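Local coordinates for multicopper oxidase (Arthrobacter sp. FB24, PDB 3GDC), which probably oxidises phenolic or similar substrates at a mononuclear type 1 copper and passes the electrons to further coppers that reduce dioxygen to water, as in laccases, at residues A[36-41]-A[77-82]; A[57-62]-A[144-149]. All coordinates share one frame; numbering follows the deposited sequence.

Contact 1: residues A[36-41]-A[77-82]; sequences EWDIVA and RIHFTN
His-79 and Glu-36 meet on one face of a parallel strand pair, one step apart on that face and diagonally across the strands. The imidazole sends NE2-H to Glu-36 OE1 at 2.8 Å; the oxygen lies almost in the ring plane and is approached on its anti side, with carboxylate and ring turned 55° against each other. A first torsion of -53° sets the ring beside its own backbone N, leaning it back toward Glu-36; its other nitrogen, ND1, is hydrogen-bonded to Thr-118 OG1 on the next strand, 116-122, and the two bonds hold the ring's rotation. Arg-77 runs alongside Glu-36, its CD 3.7 Å from Glu-36 OE1, while NH1 stays at 4.0 Å, too far for a salt bridge. Asp-38 OD1 lies 3.5 Å from His-79 CD2, and its other oxygen pairs with Arg-24.

The opposite face is mainly apolar. Ile-78 CG2 packs on Ile-39 CD1 at 3.7 Å, Trp-37 packs on Leu-68 and bonds through NE1 to Asp-21 O, and Ala-41 CB touches the edge of the Phe-80 ring at 3.8 Å, where a small methyl suits the aromatic. Five backbone bonds, such as Trp-37 O to His-79 N at 2.8 Å, knit strands 33-49 and 75-82 as parallel neighbours in a sheet of the cupredoxin-like domain. Glu-36, taking the NE2 hydrogen, may favour a protonated His-79, but Arg-24 and Arg-77 would probably offset this.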
loop_
_atom_site.group_PDB
_atom_site.type_symbol
_atom_site.label_atom_id
_atom_site.label_comp_id
_atom_site.label_asym_id
_atom_site.label_seq_id
_atom_site.Cartn_x
_atom_site.Cartn_y
_atom_site.Cartn_z
ATOM N N GLU A 36 -27.623 5.126 21.276
ATOM C CA GLU A 36 -28.495 4.502 20.265
ATOM C C GLU A 36 -28.743 5.355 19.030
ATOM O O GLU A 36 -28.848 6.576 19.104
ATOM C CB GLU A 36 -29.850 4.121 20.867
ATOM C CG GLU A 36 -29.744 3.377 22.176
ATOM C CD GLU A 36 -31.092 3.083 22.764
ATOM O OE1 GLU A 36 -31.846 2.308 22.142
ATOM O OE2 GLU A 36 -31.391 3.627 23.851
ATOM N N TRP A 37 -28.875 4.691 17.886
ATOM C CA TRP A 37 -29.177 5.385 16.646
ATOM C C TRP A 37 -30.242 4.632 15.883
ATOM O O TRP A 37 -30.329 3.406 15.979
ATOM C CB TRP A 37 -27.945 5.449 15.744
ATOM C CG TRP A 37 -26.758 6.184 16.263
ATOM C CD1 TRP A 37 -26.448 7.487 16.039
ATOM C CD2 TRP A 37 -25.682 5.640 17.043
ATOM N NE1 TRP A 37 -25.255 7.799 16.642
ATOM C CE2 TRP A 37 -24.760 6.684 17.263
ATOM C CE3 TRP A 37 -25.413 4.375 17.585
ATOM C CZ2 TRP A 37 -23.584 6.507 17.996
ATOM C CZ3 TRP A 37 -24.241 4.193 18.315
ATOM C CH2 TRP A 37 -23.337 5.256 18.507
ATOM N N ASP A 38 -31.027 5.362 15.100
ATOM C CA ASP A 38 -31.913 4.748 14.116
ATOM C C ASP A 38 -31.314 4.952 12.735
ATOM O O ASP A 38 -31.042 6.090 12.334
ATOM C CB ASP A 38 -33.302 5.391 14.138
ATOM C CG ASP A 38 -33.933 5.360 15.502
ATOM O OD1 ASP A 38 -33.826 4.321 16.175
ATOM O OD2 ASP A 38 -34.531 6.383 15.899
ATOM N N ILE A 39 -31.116 3.854 12.015
ATOM C CA ILE A 39 -30.528 3.898 10.678
ATOM C C ILE A 39 -31.485 3.172 9.741
ATOM O O ILE A 39 -31.920 2.045 10.027
ATOM C CB ILE A 39 -29.108 3.249 10.662
ATOM C CG1 ILE A 39 -28.131 4.060 11.539
ATOM C CG2 ILE A 39 -28.581 3.105 9.228
ATOM C CD1 ILE A 39 -26.654 3.613 11.485
ATOM N N VAL A 40 -31.812 3.814 8.623
ATOM C CA VAL A 40 -32.734 3.243 7.644
ATOM C C VAL A 40 -32.054 3.151 6.280
ATOM O O VAL A 40 -31.484 4.142 5.812
ATOM C CB VAL A 40 -34.022 4.100 7.508
ATOM C CG1 VAL A 40 -34.988 3.468 6.503
ATOM C CG2 VAL A 40 -34.722 4.287 8.868
ATOM N N ALA A 41 -32.098 1.975 5.645
ATOM C CA ALA A 41 -31.616 1.855 4.265
ATOM C C ALA A 41 -32.709 2.331 3.309
ATOM O O ALA A 41 -33.854 1.878 3.373
ATOM C CB ALA A 41 -31.160 0.422 3.940
ATOM N N ARG A 77 -26.417 0.531 20.450
ATOM C CA ARG A 77 -27.559 -0.075 19.773
ATOM C C ARG A 77 -27.826 0.678 18.480
ATOM O O ARG A 77 -28.061 1.895 18.492
ATOM C CB ARG A 77 -28.815 -0.040 20.652
ATOM C CG ARG A 77 -28.740 -0.935 21.873
ATOM C CD ARG A 77 -30.061 -0.928 22.623
ATOM N NE ARG A 77 -29.925 -1.611 23.907
ATOM C CZ ARG A 77 -30.782 -1.497 24.917
ATOM N NH1 ARG A 77 -31.851 -0.713 24.811
ATOM N NH2 ARG A 77 -30.561 -2.162 26.039
ATOM N N ILE A 78 -27.777 -0.046 17.366
ATOM C CA ILE A 78 -28.148 0.516 16.075
ATOM C C ILE A 78 -29.423 -0.147 15.609
ATOM O O ILE A 78 -29.424 -1.335 15.295
ATOM C CB ILE A 78 -27.037 0.309 15.023
ATOM C CG1 ILE A 78 -25.735 0.997 15.470
ATOM C CG2 ILE A 78 -27.505 0.770 13.649
ATOM C CD1 ILE A 78 -25.745 2.467 15.326
ATOM N N HIS A 79 -30.502 0.628 15.580
ATOM C CA HIS A 79 -31.821 0.137 15.181
ATOM C C HIS A 79 -31.953 0.308 13.684
ATOM O O HIS A 79 -32.244 1.405 13.192
ATOM C CB HIS A 79 -32.925 0.919 15.904
ATOM C CG HIS A 79 -32.758 0.943 17.390
ATOM N ND1 HIS A 79 -33.066 -0.138 18.186
ATOM C CD2 HIS A 79 -32.292 1.904 18.223
ATOM C CE1 HIS A 79 -32.794 0.153 19.447
ATOM N NE2 HIS A 79 -32.321 1.386 19.496
ATOM N N PHE A 80 -31.709 -0.782 12.972
ATOM C CA PHE A 80 -31.687 -0.800 11.518
ATOM C C PHE A 80 -33.049 -1.178 10.960
ATOM O O PHE A 80 -33.646 -2.163 11.397
ATOM C CB PHE A 80 -30.629 -1.802 11.032
ATOM C CG PHE A 80 -30.521 -1.900 9.532
ATOM C CD1 PHE A 80 -30.349 -0.757 8.751
ATOM C CD2 PHE A 80 -30.566 -3.144 8.904
ATOM C CE1 PHE A 80 -30.226 -0.851 7.357
ATOM C CE2 PHE A 80 -30.446 -3.250 7.518
ATOM C CZ PHE A 80 -30.279 -2.101 6.741
ATOM N N THR A 81 -33.546 -0.383 10.017
ATOM C CA THR A 81 -34.735 -0.740 9.241
ATOM C C THR A 81 -34.382 -0.705 7.760
ATOM O O THR A 81 -33.730 0.238 7.292
ATOM C CB THR A 81 -35.927 0.204 9.519
ATOM O OG1 THR A 81 -36.294 0.120 10.897
ATOM C CG2 THR A 81 -37.155 -0.168 8.662
ATOM N N ASN A 82 -34.793 -1.738 7.035
ATOM C CA ASN A 82 -34.565 -1.792 5.598
ATOM C C ASN A 82 -35.805 -1.289 4.877
ATOM O O ASN A 82 -36.816 -1.989 4.807
ATOM C CB ASN A 82 -34.195 -3.213 5.129
ATOM C CG ASN A 82 -33.856 -3.262 3.645
ATOM O OD1 ASN A 82 -33.871 -2.231 2.966
ATOM N ND2 ASN A 82 -33.552 -4.451 3.136
#

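Contact 2: residues A[57-62]-A[144-149]; sequences WSYNGR and KGLYGG
The loop that follows helix 138-143 and leads from the type 1 copper site into strand 147-153 packs here against the end of strand 52-59. Two residues on it face aromatic rings. Lys-144 bends at its second and third torsions (-97° and -79°) and lays its aliphatic chain across the Trp-57 indole: CE sits over one face, 3.6 Å from Trp-57 CE2, and NZ follows at 4.6 Å from the centre of the five-membered ring as a cation-pi contact, while also bonding to Lys-55 O. At the backbone, Trp-57 N gives its hydrogen to Lys-144 O at 2.9 Å. Gly-145 turns the chain with a positive phi, where a side chain would run into Trp-57 O.

Leu-146 CD2 then stands over the centre of the Tyr-59 ring at 3.7 Å, only 5° off its normal, and its CB lies 3.7 Å from Tyr-59 CE2. The tyrosine hydroxyl reaches on to Thr-89 O. With an alanine here instead of the tyrosine, Leu-146 CD2 would probably lose the ring it rests on, and Thr-89 O its hydroxyl partner. A water takes the hydrogen of Tyr-59 N and donates to Arg-62 O and to Gly-145 O, the last at 2.7 Å, joining turn and loop.

The Leu-146 side chain comes to about 3 Å from a copper ion, probably the one held by His-88, Cys-133 and His-141, and Trp-57 meets the rings of His-88 and His-141. Strand 33-49 flanks strand 52-59, while strand 147-153 goes on between strands 67-71 and 127-132.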
loop_
_atom_site.group_PDB
_atom_site.type_symbol
_atom_site.label_atom_id
_atom_site.label_comp_id
_atom_site.label_asym_id
_atom_site.label_seq_id
_atom_site.Cartn_x
_atom_site.Cartn_y
_atom_site.Cartn_z
ATOM N N TRP A 57 -28.130 3.450 -2.987
ATOM C CA TRP A 57 -28.662 2.768 -1.826
ATOM C C TRP A 57 -27.948 3.437 -0.658
ATOM O O TRP A 57 -26.714 3.379 -0.566
ATOM C CB TRP A 57 -28.297 1.290 -1.860
ATOM C CG TRP A 57 -28.962 0.488 -2.940
ATOM C CD1 TRP A 57 -30.086 0.818 -3.650
ATOM C CD2 TRP A 57 -28.552 -0.798 -3.415
ATOM N NE1 TRP A 57 -30.393 -0.184 -4.548
ATOM C CE2 TRP A 57 -29.469 -1.187 -4.423
ATOM C CE3 TRP A 57 -27.489 -1.655 -3.097
ATOM C CZ2 TRP A 57 -29.353 -2.402 -5.115
ATOM C CZ3 TRP A 57 -27.380 -2.865 -3.777
ATOM C CH2 TRP A 57 -28.301 -3.222 -4.781
ATOM N N SER A 58 -28.704 4.082 0.215
ATOM C CA SER A 58 -28.095 4.924 1.236
ATOM C C SER A 58 -28.666 4.668 2.617
ATOM O O SER A 58 -29.844 4.351 2.763
ATOM C CB SER A 58 -28.285 6.402 0.891
ATOM O OG SER A 58 -29.652 6.756 0.929
ATOM N N TYR A 59 -27.822 4.834 3.625
ATOM C CA TYR A 59 -28.273 4.867 5.006
ATOM C C TYR A 59 -28.706 6.291 5.352
ATOM O O TYR A 59 -27.891 7.226 5.279
ATOM C CB TYR A 59 -27.145 4.444 5.939
ATOM C CG TYR A 59 -26.650 3.026 5.799
ATOM C CD1 TYR A 59 -27.492 1.930 6.051
ATOM C CD2 TYR A 59 -25.313 2.771 5.482
ATOM C CE1 TYR A 59 -27.022 0.626 5.944
ATOM C CE2 TYR A 59 -24.828 1.453 5.393
ATOM C CZ TYR A 59 -25.695 0.389 5.621
ATOM O OH TYR A 59 -25.219 -0.906 5.539
ATOM N N ASN A 60 -29.979 6.451 5.727
ATOM C CA ASN A 60 -30.556 7.751 6.109
ATOM C C ASN A 60 -30.482 8.814 5.006
ATOM O O ASN A 60 -30.399 10.019 5.292
ATOM C CB ASN A 60 -29.925 8.280 7.412
ATOM C CG ASN A 60 -30.402 7.527 8.647
ATOM O OD1 ASN A 60 -31.216 6.607 8.558
ATOM N ND2 ASN A 60 -29.887 7.915 9.808
ATOM N N GLY A 61 -30.512 8.360 3.754
ATOM C CA GLY A 61 -30.632 9.260 2.599
ATOM C C GLY A 61 -29.424 10.132 2.324
ATOM O O GLY A 61 -29.550 11.199 1.716
ATOM N N ARG A 62 -28.255 9.689 2.778
ATOM C CA ARG A 62 -27.003 10.397 2.502
ATOM C C ARG A 62 -25.897 9.394 2.197
ATOM O O ARG A 62 -25.896 8.269 2.722
ATOM C CB ARG A 62 -26.595 11.274 3.696
ATOM C CG ARG A 62 -26.515 10.516 5.013
ATOM C CD ARG A 62 -25.133 10.717 5.648
ATOM N NE ARG A 62 -25.153 11.803 6.573
ATOM C CZ ARG A 62 -24.143 12.212 7.331
ATOM N NH1 ARG A 62 -22.932 11.647 7.299
ATOM N NH2 ARG A 62 -24.370 13.235 8.118
ATOM N N LYS A 144 -22.974 1.120 -4.191
ATOM C CA LYS A 144 -24.194 1.910 -4.355
ATOM C C LYS A 144 -24.431 2.934 -3.246
ATOM O O LYS A 144 -25.303 3.788 -3.370
ATOM C CB LYS A 144 -25.428 1.022 -4.578
ATOM C CG LYS A 144 -25.381 0.213 -5.876
ATOM C CD LYS A 144 -26.143 0.869 -7.002
ATOM C CE LYS A 144 -27.636 0.641 -6.868
ATOM N NZ LYS A 144 -28.380 1.288 -7.988
ATOM N N GLY A 145 -23.654 2.865 -2.166
ATOM C CA GLY A 145 -23.639 3.942 -1.197
ATOM C C GLY A 145 -23.763 3.534 0.260
ATOM O O GLY A 145 -23.720 4.395 1.141
ATOM N N LEU A 146 -23.905 2.232 0.512
ATOM C CA LEU A 146 -24.154 1.739 1.877
ATOM C C LEU A 146 -22.877 1.616 2.716
ATOM O O LEU A 146 -22.331 0.524 2.902
ATOM C CB LEU A 146 -24.949 0.420 1.859
ATOM C CG LEU A 146 -26.365 0.529 1.294
ATOM C CD1 LEU A 146 -26.950 -0.867 1.122
ATOM C CD2 LEU A 146 -27.289 1.397 2.160
ATOM N N TYR A 147 -22.410 2.754 3.223
ATOM C CA TYR A 147 -21.245 2.795 4.111
ATOM C C TYR A 147 -21.233 4.083 4.908
ATOM O O TYR A 147 -21.848 5.078 4.510
ATOM C CB TYR A 147 -19.939 2.680 3.313
ATOM C CG TYR A 147 -19.951 3.532 2.048
ATOM C CD1 TYR A 147 -19.803 4.917 2.115
ATOM C CD2 TYR A 147 -20.133 2.945 0.793
ATOM C CE1 TYR A 147 -19.815 5.714 0.944
ATOM C CE2 TYR A 147 -20.153 3.727 -0.372
ATOM C CZ TYR A 147 -19.992 5.114 -0.272
ATOM O OH TYR A 147 -20.023 5.907 -1.407
ATOM N N GLY A 148 -20.531 4.071 6.036
ATOM C CA GLY A 148 -20.338 5.296 6.816
ATOM C C GLY A 148 -19.226 5.081 7.806
ATOM O O GLY A 148 -18.713 3.955 7.950
ATOM N N GLY A 149 -18.842 6.159 8.480
ATOM C CA GLY A 149 -17.782 6.132 9.461
ATOM C C GLY A 149 -18.316 5.747 10.834
ATOM O O GLY A 149 -19.490 5.985 11.153
HETATM O O HOH W 1 -25.086 5.601 3.111
#

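The centres of contact 1 and contact 2 lie 12 Å apart in the N-terminal cupredoxin-like domain, and both reach the same mixed sheet. Strand 33-49, which carries 36-41, pairs with strand 75-82 in parallel and with strand 52-59 antiparallel, so it lies between those two strands and carries one half of contact 1. Along the chain the segments alternate: 36-41, 57-62, 77-82, then 144-149. The contacts touch directly where Val-40 O lies 2.8 Å from Asn-60 N, a probable hydrogen bond, and where Ile-39 packs on Tyr-59. Contact 1 joins two strands within the sheet, while contact 2 ties a strand of that sheet to the loop after helix 138-143, beside the probable type 1 copper.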